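Local coordinates for heat shock protein STI1 (Saccharomyces cerevisiae, PDB 3UPV), which links the chaperones Hsp70 and Hsp90 as an adaptor protein, its TPR2B domain here holding a C-terminal peptide of Hsp70, at residues D96-K101 against R112-L117; D68-R73 against A103-G108; E13-S18 against A45-K50; A59-A64 against Y75-T80; A81-K86 against Y118-Q123. One frame throughout, in Å; residues are numbered along the deposited sequence.

Contact 1: D96-K101 against R112-L117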
# COMPACT_ATOMS: atom_id res chain seq x y z
N ASP A 96 5.52 13.44 -2.15
CA ASP A 96 6.64 13.97 -2.99
C ASP A 96 7.48 12.84 -3.58
O ASP A 96 7.81 12.84 -4.79
CB ASP A 96 7.54 14.86 -2.14
CG ASP A 96 7.02 16.26 -2.05
OD1 ASP A 96 6.11 16.64 -2.83
OD2 ASP A 96 7.55 16.98 -1.17
N ALA A 97 7.73 11.83 -2.77
CA ALA A 97 8.54 10.68 -3.18
C ALA A 97 7.79 9.79 -4.14
O ALA A 97 8.37 9.33 -5.15
CB ALA A 97 8.97 9.89 -1.97
N ALA A 98 6.46 9.68 -3.91
CA ALA A 98 5.59 8.89 -4.73
C ALA A 98 5.49 9.56 -6.07
O ALA A 98 5.50 8.88 -7.08
CB ALA A 98 4.17 8.78 -4.10
N ARG A 99 5.43 10.90 -6.11
CA ARG A 99 5.26 11.56 -7.43
C ARG A 99 6.47 11.35 -8.32
O ARG A 99 6.37 11.13 -9.53
CB ARG A 99 5.02 13.07 -7.23
CG ARG A 99 4.66 13.83 -8.55
CD ARG A 99 4.60 15.35 -8.33
NE ARG A 99 3.92 15.68 -7.06
CZ ARG A 99 4.57 16.04 -5.93
NH1 ARG A 99 3.90 16.31 -4.82
NH2 ARG A 99 5.90 16.14 -5.94
N THR A 100 7.64 11.45 -7.70
CA THR A 100 8.94 11.25 -8.38
C THR A 100 9.08 9.84 -8.94
O THR A 100 9.38 9.67 -10.10
CB THR A 100 10.03 11.49 -7.36
OG1 THR A 100 10.06 12.89 -7.04
CG2 THR A 100 11.45 10.98 -7.85
N LYS A 101 8.86 8.84 -8.07
CA LYS A 101 8.85 7.42 -8.47
C LYS A 101 7.80 7.16 -9.53
O LYS A 101 8.06 6.43 -10.46
CB LYS A 101 8.66 6.49 -7.25
CG LYS A 101 9.94 6.32 -6.43
CD LYS A 101 10.99 5.55 -7.21
CE LYS A 101 12.42 5.77 -6.68
NZ LYS A 101 12.92 4.59 -5.94
N ARG A 112 -2.64 11.70 -11.11
CA ARG A 112 -3.89 12.28 -10.64
C ARG A 112 -4.17 11.89 -9.20
O ARG A 112 -4.54 12.76 -8.40
CB ARG A 112 -5.08 11.94 -11.57
CG ARG A 112 -5.02 12.76 -12.83
CD ARG A 112 -6.27 12.43 -13.64
NE ARG A 112 -6.21 12.96 -15.00
CZ ARG A 112 -5.77 12.26 -16.05
NH1 ARG A 112 -5.74 12.81 -17.26
NH2 ARG A 112 -5.36 10.99 -15.88
N GLU A 113 -3.94 10.62 -8.87
CA GLU A 113 -4.25 10.17 -7.52
C GLU A 113 -3.32 10.85 -6.51
O GLU A 113 -3.75 11.36 -5.47
CB GLU A 113 -4.15 8.66 -7.42
CG GLU A 113 -4.34 8.22 -5.92
CD GLU A 113 -4.42 6.72 -5.67
OE1 GLU A 113 -4.96 6.35 -4.55
OE2 GLU A 113 -3.94 5.96 -6.53
N ILE A 114 -2.05 10.98 -6.88
CA ILE A 114 -1.09 11.52 -5.95
C ILE A 114 -1.39 12.98 -5.73
O ILE A 114 -1.31 13.45 -4.57
CB ILE A 114 0.33 11.35 -6.49
CG1 ILE A 114 0.69 9.83 -6.50
CG2 ILE A 114 1.29 12.21 -5.67
CD1 ILE A 114 2.02 9.46 -7.20
N ASP A 115 -1.75 13.70 -6.79
CA ASP A 115 -2.05 15.15 -6.69
C ASP A 115 -3.30 15.40 -5.80
O ASP A 115 -3.36 16.34 -5.00
CB ASP A 115 -2.27 15.80 -8.07
CG ASP A 115 -0.95 16.03 -8.86
OD1 ASP A 115 0.16 15.97 -8.24
OD2 ASP A 115 -1.02 16.25 -10.09
N GLN A 116 -4.28 14.53 -5.85
CA GLN A 116 -5.44 14.78 -5.01
C GLN A 116 -5.20 14.42 -3.53
O GLN A 116 -5.76 15.08 -2.64
CB GLN A 116 -6.73 14.16 -5.56
CG GLN A 116 -6.75 12.63 -5.63
CD GLN A 116 -7.34 11.99 -4.41
OE1 GLN A 116 -8.15 12.58 -3.72
NE2 GLN A 116 -6.95 10.75 -4.15
N LEU A 117 -4.34 13.42 -3.31
CA LEU A 117 -3.88 13.12 -1.93
C LEU A 117 -3.09 14.29 -1.41
O LEU A 117 -3.30 14.68 -0.26
CB LEU A 117 -3.05 11.82 -1.85
CG LEU A 117 -3.90 10.61 -2.18
CD1 LEU A 117 -3.03 9.39 -2.31
CD2 LEU A 117 -5.14 10.37 -1.22
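Asp-96 OD1 is gripped by two nitrogens of Arg-99, the same residue that reaches across to Asp-115. NH1 of Arg-99 stands 3.0 Å from Asp-96 OD1, in a salt bridge between residues about one helical turn apart. NH2 of Arg-99 gives a second bond of 3.2 Å to Asp-96 OD1. Both come end-on, and the oxygen lies in the guanidinium plane. The remaining nitrogen faces the other helix. There Arg-99 NE and Asp-115 OD1 make a long salt bridge of 4.0 Å, with the two flat groups nearly coplanar (26° apart). The Arg-99 chain leaves with CG anti to the backbone N, then bends at chi3 (-42°), which folds the guanidinium back toward Asp-96. A leucine in place of Arg-99 would probably leave both Asp-96 and Asp-115 without their shared positive mate. Beside these charges, Ile-114 packs against the backbone and methyl of Ala-98. Ile-114 CD1 lies 3.5 Å from Ala-98 O and 3.8 Å from Ala-98 CB. Its other branch, Ile-114 CG2, meets Arg-99 CB at 4.1 Å. Ile-114 also packs on Leu-95 and Ile-76, and Tyr-118 covers the Asp-96 and Arg-99 pair. Helix 88-106 and helix 111-124 run antiparallel here (165°). This is consistent with the extra C-terminal helix that caps the last repeat in many TPR domains.

Contact 2: D68-R73 against A103-G108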
# COMPACT_ATOMS: atom_id res chain seq x y z
N ASP A 68 11.13 -3.21 -2.15
CA ASP A 68 11.13 -2.72 -3.56
C ASP A 68 10.98 -1.20 -3.60
O ASP A 68 9.86 -0.68 -3.55
CB ASP A 68 10.03 -3.37 -4.40
CG ASP A 68 10.09 -2.96 -5.89
OD1 ASP A 68 9.16 -3.35 -6.64
OD2 ASP A 68 11.04 -2.24 -6.31
N PRO A 69 12.08 -0.47 -3.76
CA PRO A 69 11.91 0.97 -3.79
C PRO A 69 11.18 1.51 -5.03
O PRO A 69 10.79 2.65 -5.04
CB PRO A 69 13.35 1.47 -3.75
CG PRO A 69 14.19 0.34 -4.16
CD PRO A 69 13.49 -0.85 -3.61
N ASN A 70 11.02 0.70 -6.08
CA ASN A 70 10.28 1.15 -7.26
C ASN A 70 8.79 0.82 -7.23
O ASN A 70 8.05 1.11 -8.19
CB ASN A 70 10.99 0.66 -8.49
CG ASN A 70 12.42 1.13 -8.48
OD1 ASN A 70 12.67 2.32 -8.20
ND2 ASN A 70 13.38 0.22 -8.68
N PHE A 71 8.36 0.26 -6.11
CA PHE A 71 6.97 -0.10 -5.92
C PHE A 71 6.17 1.16 -5.53
O PHE A 71 5.95 1.45 -4.32
CB PHE A 71 6.95 -1.18 -4.83
CG PHE A 71 5.65 -1.89 -4.67
CD1 PHE A 71 4.65 -1.87 -5.67
CD2 PHE A 71 5.43 -2.59 -3.51
CE1 PHE A 71 3.44 -2.55 -5.45
CE2 PHE A 71 4.25 -3.29 -3.30
CZ PHE A 71 3.25 -3.26 -4.27
N VAL A 72 5.72 1.90 -6.55
CA VAL A 72 5.05 3.18 -6.34
C VAL A 72 3.79 3.04 -5.42
O VAL A 72 3.45 3.94 -4.63
CB VAL A 72 4.61 3.74 -7.75
CG1 VAL A 72 3.75 4.99 -7.63
CG2 VAL A 72 5.79 3.93 -8.73
N ARG A 73 3.07 1.93 -5.57
CA ARG A 73 1.79 1.73 -4.84
C ARG A 73 2.01 1.80 -3.36
O ARG A 73 1.17 2.30 -2.62
CB ARG A 73 1.19 0.39 -5.19
CG ARG A 73 -0.19 0.24 -4.53
CD ARG A 73 -1.23 0.13 -5.67
NE ARG A 73 -1.26 -1.19 -6.26
CZ ARG A 73 -1.88 -1.52 -7.42
NH1 ARG A 73 -2.48 -0.60 -8.16
NH2 ARG A 73 -1.88 -2.78 -7.85
N ALA A 103 6.55 9.17 -11.88
CA ALA A 103 7.19 9.61 -13.13
C ALA A 103 8.28 8.66 -13.66
O ALA A 103 8.24 8.29 -14.84
CB ALA A 103 7.71 11.04 -12.99
N GLU A 104 9.24 8.27 -12.80
CA GLU A 104 10.33 7.38 -13.17
C GLU A 104 9.88 6.00 -13.66
O GLU A 104 10.28 5.52 -14.77
CB GLU A 104 11.23 7.19 -11.95
CG GLU A 104 12.03 8.46 -11.68
CD GLU A 104 12.76 8.46 -10.33
OE1 GLU A 104 13.34 9.49 -10.01
OE2 GLU A 104 12.73 7.45 -9.60
N VAL A 105 9.08 5.34 -12.83
CA VAL A 105 8.73 3.95 -13.14
C VAL A 105 7.43 3.80 -13.91
O VAL A 105 7.38 2.96 -14.84
CB VAL A 105 8.90 2.91 -11.91
CG1 VAL A 105 9.20 3.54 -10.53
CG2 VAL A 105 7.81 1.83 -11.92
N ASN A 106 6.39 4.58 -13.56
CA ASN A 106 5.07 4.50 -14.24
C ASN A 106 4.83 5.58 -15.32
O ASN A 106 3.71 5.66 -15.91
CB ASN A 106 3.89 4.59 -13.26
CG ASN A 106 3.85 3.46 -12.27
OD1 ASN A 106 3.21 3.58 -11.19
ND2 ASN A 106 4.51 2.38 -12.58
N ASN A 107 5.82 6.43 -15.55
CA ASN A 107 5.62 7.50 -16.56
C ASN A 107 4.35 8.34 -16.32
O ASN A 107 3.64 8.70 -17.25
CB ASN A 107 5.62 6.88 -17.96
CG ASN A 107 6.98 6.47 -18.36
OD1 ASN A 107 7.30 5.27 -18.44
ND2 ASN A 107 7.86 7.45 -18.50
N GLY A 108 4.07 8.58 -15.05
CA GLY A 108 3.04 9.54 -14.72
C GLY A 108 1.65 8.96 -14.50
O GLY A 108 0.72 9.75 -14.27
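Val-105 meets Asn-70 with both methyl groups and Val-72 with CG1. Its CB points toward the 68-73 segment. CG1 nearly eclipses the backbone N (chi1 9°), a strained torsion. That methyl lies 3.6 Å from Asn-70 O and 4.0 Å from Asn-70 CB. On another side Val-105 CG1 touches Val-72 CG2 at 3.9 Å, the two valines sliding past each other in opposite directions. CG2 of Val-105 stays 3.8 Å from Asn-70 O. Next along the chain, Asn-106 brings its CG to 4.1 Å from Val-72 CG2. The contact sets the turn between helix 54-67 and helix 72-84, where TPR 8 passes into TPR 9, against the C-terminal end of helix 88-106. The turn is held from within. Asp-68 OD2 takes the backbone N of Asn-70 at 2.9 Å, from above the carboxylate plane, which makes an Asx turn. A type I beta turn runs over the same residues to Phe-71. Lys-101 NZ adds bonds to Pro-69 O and Asn-70 OD1. Arg-73, just beyond, turns to the bound peptide and makes a salt bridge with one of its acidic side chains.

Contact 3: E13-S18 against A45-K50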
# COMPACT_ATOMS: atom_id res chain seq x y z
N GLU A 13 -8.59 -12.75 -4.03
CA GLU A 13 -9.99 -13.14 -3.97
C GLU A 13 -10.72 -12.63 -2.68
O GLU A 13 -11.85 -12.10 -2.77
CB GLU A 13 -10.15 -14.66 -4.15
CG GLU A 13 -11.59 -15.15 -4.25
CD GLU A 13 -12.32 -14.69 -5.54
OE1 GLU A 13 -11.67 -14.10 -6.46
OE2 GLU A 13 -13.57 -14.96 -5.63
N TYR A 14 -10.10 -12.81 -1.51
CA TYR A 14 -10.69 -12.31 -0.27
C TYR A 14 -10.89 -10.80 -0.32
O TYR A 14 -11.97 -10.28 0.07
CB TYR A 14 -9.80 -12.64 0.94
CG TYR A 14 -9.95 -14.10 1.38
CD1 TYR A 14 -11.23 -14.71 1.48
CD2 TYR A 14 -8.81 -14.87 1.70
CE1 TYR A 14 -11.34 -16.02 1.86
CE2 TYR A 14 -8.94 -16.20 2.08
CZ TYR A 14 -10.20 -16.76 2.15
OH TYR A 14 -10.33 -18.06 2.53
N PHE A 15 -9.92 -10.11 -0.88
CA PHE A 15 -9.93 -8.65 -0.87
C PHE A 15 -11.10 -8.18 -1.79
O PHE A 15 -11.91 -7.27 -1.45
CB PHE A 15 -8.55 -8.10 -1.31
CG PHE A 15 -8.42 -6.63 -1.13
CD1 PHE A 15 -7.93 -6.14 0.06
CD2 PHE A 15 -8.84 -5.74 -2.13
CE1 PHE A 15 -7.81 -4.77 0.29
CE2 PHE A 15 -8.73 -4.32 -1.92
CZ PHE A 15 -8.25 -3.83 -0.72
N THR A 16 -11.21 -8.88 -2.91
CA THR A 16 -12.17 -8.55 -3.93
C THR A 16 -13.57 -8.69 -3.35
O THR A 16 -14.47 -7.91 -3.70
CB THR A 16 -11.93 -9.45 -5.15
OG1 THR A 16 -10.69 -9.06 -5.75
CG2 THR A 16 -13.00 -9.28 -6.15
N LYS A 17 -13.72 -9.56 -2.35
CA LYS A 17 -15.04 -9.83 -1.76
C LYS A 17 -15.23 -9.05 -0.47
O LYS A 17 -16.23 -9.23 0.24
CB LYS A 17 -15.24 -11.34 -1.51
CG LYS A 17 -15.14 -12.22 -2.74
CD LYS A 17 -16.52 -12.48 -3.38
CE LYS A 17 -16.67 -11.91 -4.79
NZ LYS A 17 -18.10 -12.12 -5.22
N SER A 18 -14.28 -8.16 -0.20
CA SER A 18 -14.28 -7.31 0.99
C SER A 18 -14.19 -8.13 2.26
O SER A 18 -14.59 -7.68 3.34
CB SER A 18 -15.52 -6.35 1.00
OG SER A 18 -15.65 -5.73 -0.29
N ALA A 45 -1.03 -4.45 3.95
CA ALA A 45 -1.39 -3.07 4.33
C ALA A 45 -2.77 -2.68 3.79
O ALA A 45 -3.55 -1.95 4.43
CB ALA A 45 -0.36 -2.08 3.84
N ALA A 46 -3.04 -3.07 2.57
CA ALA A 46 -4.33 -2.65 1.95
C ALA A 46 -5.47 -3.18 2.77
O ALA A 46 -6.51 -2.49 2.98
CB ALA A 46 -4.41 -3.14 0.49
N ALA A 47 -5.33 -4.43 3.20
CA ALA A 47 -6.40 -5.04 3.98
C ALA A 47 -6.50 -4.50 5.42
O ALA A 47 -7.61 -4.28 5.97
CB ALA A 47 -6.26 -6.59 3.94
N LEU A 48 -5.35 -4.32 6.06
CA LEU A 48 -5.32 -3.72 7.39
C LEU A 48 -5.93 -2.29 7.33
O LEU A 48 -6.61 -1.87 8.23
CB LEU A 48 -3.90 -3.64 7.88
CG LEU A 48 -3.23 -4.97 8.26
CD1 LEU A 48 -1.72 -4.78 8.28
CD2 LEU A 48 -3.68 -5.41 9.66
N ALA A 49 -5.67 -1.54 6.28
CA ALA A 49 -6.19 -0.17 6.16
C ALA A 49 -7.74 -0.24 6.08
O ALA A 49 -8.44 0.56 6.70
CB ALA A 49 -5.61 0.48 4.87
N LYS A 50 -8.28 -1.26 5.39
CA LYS A 50 -9.73 -1.36 5.28
C LYS A 50 -10.31 -1.65 6.64
O LYS A 50 -11.49 -1.33 6.92
CB LYS A 50 -10.18 -2.46 4.31
CG LYS A 50 -9.95 -2.11 2.83
CD LYS A 50 -11.05 -1.11 2.38
CE LYS A 50 -10.97 -0.88 0.88
NZ LYS A 50 -12.02 0.04 0.30
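Phe-15 presents a ring edge to the backbone of Ala-46 and Ala-47. CE1 leads: it lies 3.8 Å from Ala-46 CB and the same 3.8 Å from Ala-46 O. That oxygen is in the plane of the ring. CD1 of Phe-15 follows along the same edge, 4.2 Å from Ala-47 CB. Lys-50 brings CG to 4.3 Å from Phe-15 CE1. The phenyl ring gets there with CG anti to the backbone N (chi1 -171°), which throws it across to helix 38-50. Around this first shell, Trp-20 packs edge-to-face with Phe-15 and also touches Lys-50. Helix 20-33 supports Ala-47 through Ala-23 and Val-24. Ser-18 ends helix 2-16 in a Schellman motif. The contact joins the first helix of TPR 7 to the first helix of TPR 8. The bound peptide lies along the same surface: its backbone rests on Phe-15, and one of its acidic side chains makes a salt bridge with Lys-50 NZ. The small alanines let the ring edge reach the helix backbone, where it meets a carbonyl oxygen and two methyls without any hydrogen bond, and the charge of Lys-50 is probably balanced largely by the peptide's acidic group.

Contact 4: A59-A64 against Y75-T80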
# COMPACT_ATOMS: atom_id res chain seq x y z
N ALA A 59 3.35 0.37 8.93
CA ALA A 59 4.52 -0.46 9.12
C ALA A 59 4.72 -1.39 7.92
O ALA A 59 5.83 -1.53 7.46
CB ALA A 59 4.43 -1.23 10.36
N ASP A 60 3.62 -1.93 7.37
CA ASP A 60 3.77 -2.83 6.20
C ASP A 60 4.16 -2.07 4.94
O ASP A 60 4.92 -2.55 4.09
CB ASP A 60 2.46 -3.60 5.95
CG ASP A 60 2.37 -4.91 6.78
OD1 ASP A 60 1.25 -5.47 6.79
OD2 ASP A 60 3.39 -5.42 7.32
N CYS A 61 3.58 -0.88 4.75
CA CYS A 61 3.98 -0.08 3.63
C CYS A 61 5.47 0.27 3.74
O CYS A 61 6.18 0.21 2.69
CB CYS A 61 3.20 1.23 3.60
SG CYS A 61 1.46 1.04 3.14
N ASN A 62 5.95 0.64 4.93
CA ASN A 62 7.39 0.89 5.15
C ASN A 62 8.26 -0.33 4.79
O ASN A 62 9.32 -0.22 4.13
CB ASN A 62 7.63 1.42 6.57
CG ASN A 62 7.26 2.85 6.67
OD1 ASN A 62 6.69 3.30 7.67
ND2 ASN A 62 7.53 3.60 5.59
N LYS A 63 7.80 -1.50 5.16
CA LYS A 63 8.52 -2.74 4.83
C LYS A 63 8.50 -2.99 3.29
O LYS A 63 9.51 -3.42 2.73
CB LYS A 63 7.93 -3.91 5.63
CG LYS A 63 8.81 -5.17 5.78
CD LYS A 63 9.96 -4.99 6.81
CE LYS A 63 9.54 -5.25 8.27
NZ LYS A 63 10.69 -5.37 9.30
N ALA A 64 7.37 -2.76 2.63
CA ALA A 64 7.28 -2.88 1.19
C ALA A 64 8.28 -1.97 0.50
O ALA A 64 8.92 -2.36 -0.48
CB ALA A 64 5.86 -2.55 0.68
N TYR A 75 4.12 3.58 -1.72
CA TYR A 75 4.22 4.98 -1.31
C TYR A 75 2.85 5.64 -1.26
O TYR A 75 2.52 6.35 -0.23
CB TYR A 75 5.12 5.78 -2.22
CG TYR A 75 6.57 5.34 -2.35
CD1 TYR A 75 7.56 5.81 -1.48
CD2 TYR A 75 6.96 4.46 -3.36
CE1 TYR A 75 8.90 5.39 -1.63
CE2 TYR A 75 8.27 4.01 -3.47
CZ TYR A 75 9.24 4.50 -2.65
OH TYR A 75 10.55 4.08 -2.89
N ILE A 76 2.02 5.38 -2.29
CA ILE A 76 0.72 5.99 -2.31
C ILE A 76 -0.14 5.45 -1.15
O ILE A 76 -0.78 6.21 -0.37
CB ILE A 76 0.01 5.79 -3.63
CG1 ILE A 76 0.80 6.49 -4.72
CG2 ILE A 76 -1.45 6.32 -3.50
CD1 ILE A 76 0.35 6.15 -6.11
N ARG A 77 -0.05 4.14 -0.95
CA ARG A 77 -0.76 3.54 0.19
C ARG A 77 -0.36 4.11 1.54
O ARG A 77 -1.21 4.37 2.44
CB ARG A 77 -0.49 2.05 0.15
CG ARG A 77 -1.56 1.37 0.83
CD ARG A 77 -1.47 -0.16 0.84
NE ARG A 77 -1.42 -0.82 -0.47
CZ ARG A 77 -2.49 -0.97 -1.26
NH1 ARG A 77 -2.43 -1.61 -2.44
NH2 ARG A 77 -3.64 -0.47 -0.83
N LYS A 78 0.94 4.19 1.78
CA LYS A 78 1.42 4.78 3.02
C LYS A 78 0.91 6.21 3.26
O LYS A 78 0.51 6.54 4.38
CB LYS A 78 2.93 4.86 2.94
CG LYS A 78 3.58 5.48 4.17
CD LYS A 78 5.11 5.44 3.98
CE LYS A 78 5.81 6.29 5.03
NZ LYS A 78 7.32 6.22 4.94
N ALA A 79 0.97 7.05 2.21
CA ALA A 79 0.49 8.44 2.33
C ALA A 79 -0.96 8.46 2.70
O ALA A 79 -1.39 9.32 3.51
CB ALA A 79 0.69 9.19 1.07
N THR A 80 -1.74 7.57 2.07
CA THR A 80 -3.20 7.51 2.35
C THR A 80 -3.41 7.15 3.85
O THR A 80 -4.24 7.75 4.52
CB THR A 80 -3.99 6.56 1.43
OG1 THR A 80 -3.62 5.21 1.66
CG2 THR A 80 -3.77 6.87 -0.02
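Cys-61 and Lys-78 meet where helix 54-67 of TPR 8 passes helix 72-84 of TPR 9, with CA atoms only 5.5 Å apart. The sulfur of Cys-61 sits anti to its own carbonyl carbon (chi1 -71°). From there SG reaches 3.5 Å from Lys-78 N and 3.7 Å from Arg-77 CB. Arg-77 continues past the sulfur, with CG at 3.8 Å and CD at 3.9 Å from Cys-61 SG. Its chain then bends at chi3 (-58°) and turns the guanidinium away. That group bonds to the backbone of the bound peptide, and Arg-77 NE also bonds to Ser-42 OG. Lys-78 takes a different course. It is extended throughout, and its CB lies 3.7 Å from Cys-61 CB. Farther out, the side chain of Asn-62 crosses it at about a right angle, with Asn-62 CG 4.1 Å from Lys-78 CE. Thr-80 OG1 turns back on its own helix and gives a bond of 2.7 Å to Arg-77 O. The two helices are antiparallel, at 157°. Cys-61 is buried, its sulfur against the backbone N of Lys-78 and the methylenes of Arg-77. That sulfur flanks the Arg-77 stem and would probably keep the guanidinium directed at the peptide.

Contact 5: A81-K86 against Y118-Q123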
# COMPACT_ATOMS: atom_id res chain seq x y z
N ALA A 81 -2.65 6.17 4.37
CA ALA A 81 -2.73 5.81 5.78
C ALA A 81 -2.24 6.93 6.66
O ALA A 81 -2.82 7.21 7.74
CB ALA A 81 -1.98 4.51 6.08
N GLN A 82 -1.21 7.63 6.21
CA GLN A 82 -0.71 8.77 7.03
C GLN A 82 -1.78 9.90 7.12
O GLN A 82 -2.04 10.48 8.19
CB GLN A 82 0.62 9.32 6.51
CG GLN A 82 1.78 8.34 6.82
CD GLN A 82 3.12 8.75 6.21
OE1 GLN A 82 4.14 8.77 6.88
NE2 GLN A 82 3.10 9.17 4.99
N ILE A 83 -2.50 10.14 6.02
CA ILE A 83 -3.56 11.09 6.10
C ILE A 83 -4.63 10.60 7.11
O ILE A 83 -5.18 11.39 7.88
CB ILE A 83 -4.16 11.28 4.72
CG1 ILE A 83 -3.15 12.10 3.88
CG2 ILE A 83 -5.53 12.00 4.67
CD1 ILE A 83 -3.47 12.13 2.45
N ALA A 84 -4.89 9.29 7.13
CA ALA A 84 -5.93 8.79 8.00
C ALA A 84 -5.63 9.03 9.44
O ALA A 84 -6.57 9.22 10.23
CB ALA A 84 -6.22 7.32 7.72
N VAL A 85 -4.35 8.98 9.78
CA VAL A 85 -3.88 9.21 11.16
C VAL A 85 -3.38 10.64 11.41
O VAL A 85 -2.79 10.94 12.46
CB VAL A 85 -2.82 8.16 11.63
CG1 VAL A 85 -3.42 6.76 11.72
CG2 VAL A 85 -1.61 8.19 10.73
N LYS A 86 -3.71 11.55 10.50
CA LYS A 86 -3.41 13.02 10.65
C LYS A 86 -1.91 13.32 10.74
O LYS A 86 -1.46 14.34 11.29
CB LYS A 86 -4.04 13.56 11.92
CG LYS A 86 -5.50 13.34 11.98
CD LYS A 86 -6.00 14.15 13.17
CE LYS A 86 -7.36 13.74 13.53
NZ LYS A 86 -8.19 13.91 12.31
N TYR A 118 -2.24 14.87 -2.25
CA TYR A 118 -1.42 15.98 -1.82
C TYR A 118 -2.28 17.18 -1.41
O TYR A 118 -2.00 17.82 -0.35
CB TYR A 118 -0.51 16.46 -2.95
CG TYR A 118 0.59 17.35 -2.39
CD1 TYR A 118 1.81 16.82 -2.00
CD2 TYR A 118 0.38 18.75 -2.25
CE1 TYR A 118 2.81 17.63 -1.50
CE2 TYR A 118 1.36 19.56 -1.81
CZ TYR A 118 2.58 18.99 -1.41
OH TYR A 118 3.57 19.77 -0.89
N TYR A 119 -3.28 17.45 -2.23
CA TYR A 119 -4.19 18.58 -2.00
C TYR A 119 -4.92 18.36 -0.67
O TYR A 119 -5.09 19.29 0.10
CB TYR A 119 -5.22 18.72 -3.11
CG TYR A 119 -6.04 19.95 -2.87
CD1 TYR A 119 -5.43 21.23 -2.90
CD2 TYR A 119 -7.40 19.86 -2.53
CE1 TYR A 119 -6.18 22.41 -2.61
CE2 TYR A 119 -8.15 21.02 -2.24
CZ TYR A 119 -7.54 22.27 -2.28
OH TYR A 119 -8.26 23.40 -2.00
N LYS A 120 -5.33 17.13 -0.42
CA LYS A 120 -6.17 16.76 0.71
C LYS A 120 -5.27 16.89 1.97
O LYS A 120 -5.61 17.58 2.96
CB LYS A 120 -6.76 15.35 0.48
CG LYS A 120 -7.50 14.68 1.68
CD LYS A 120 -8.19 13.33 1.32
CE LYS A 120 -7.27 12.08 1.00
NZ LYS A 120 -7.64 10.66 1.60
N ALA A 121 -4.06 16.35 1.89
CA ALA A 121 -3.11 16.49 3.02
C ALA A 121 -2.77 17.94 3.35
O ALA A 121 -2.71 18.34 4.55
CB ALA A 121 -1.83 15.66 2.79
N SER A 122 -2.51 18.72 2.31
CA SER A 122 -2.17 20.13 2.51
C SER A 122 -3.30 20.93 3.19
O SER A 122 -3.08 21.65 4.18
CB SER A 122 -1.79 20.78 1.19
OG SER A 122 -1.49 22.14 1.44
N GLN A 123 -4.52 20.76 2.69
CA GLN A 123 -5.65 21.46 3.29
C GLN A 123 -5.89 21.06 4.74
O GLN A 123 -6.10 21.97 5.59
CB GLN A 123 -6.86 21.31 2.38
CG GLN A 123 -6.54 21.81 0.92
CD GLN A 123 -6.34 23.31 0.83
OE1 GLN A 123 -5.25 23.80 0.48
NE2 GLN A 123 -7.39 24.06 1.16
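Helix 72-84 of TPR 9 packs on helix 111-124, and Ile-83 and Ala-121 make the buried part of that joint. Ile-83 CD1 lies 3.9 Å from Ala-121 CB. CG1 of Ile-83 is almost as near, at 4.0 Å from Ala-121 CB, so the outer arm of the isoleucine lies alongside the alanine methyl. This arm starts anti to the carbonyl carbon (chi1 -73°). The other branch, CG2, stands anti to the backbone N and turns to Lys-120. There Ile-83 CG2 is 4.0 Å from Lys-120 NZ and 4.1 Å from Lys-120 CE. Ile-83 CD1 is also 4.1 Å from Lys-120 CE. The lysine chain bends at chi3 and chi4, and its last carbon touches both ends of the isoleucine. Swapping Ile-83 for an alanine would probably open a gap beside Ala-121 and leave the end of Lys-120 freer to turn. Just beyond Ile-83, Lys-86 closes a Schellman motif: its backbone N bonds to Ile-83 O at 3.0 Å. Farther round, Gln-82 NE2 bonds to Thr-94 OG1 of helix 88-106, and Tyr-118 packs against the same helix at Leu-92. Helix 88-106 is therefore tied to both partners. Such packing, in which a helix rests on the one next but one in sequence, is typical of the right-handed superhelix of TPR domains.

Overall arrangement
From the N terminus, contact 3 closes first, joining helix 2-16 to helix 38-50. Contact 4 opens on helix 54-67 and closes on helix 72-84, tying TPR 8 to TPR 9. Before it closes, contact 2 has opened in the turn after helix 54-67; the two cross. Contact 5 opens at the end of helix 72-84, contact 1 on helix 88-106. Contact 2 then closes at the end of helix 88-106 and crosses both. Contact 1 closes on helix 111-124, nested inside the loop that contact 5 completes from helix 72-84 to that same helix. Contacts 1 and 3 lie on opposite sides of the chain's centre, about 22 Å apart between centres.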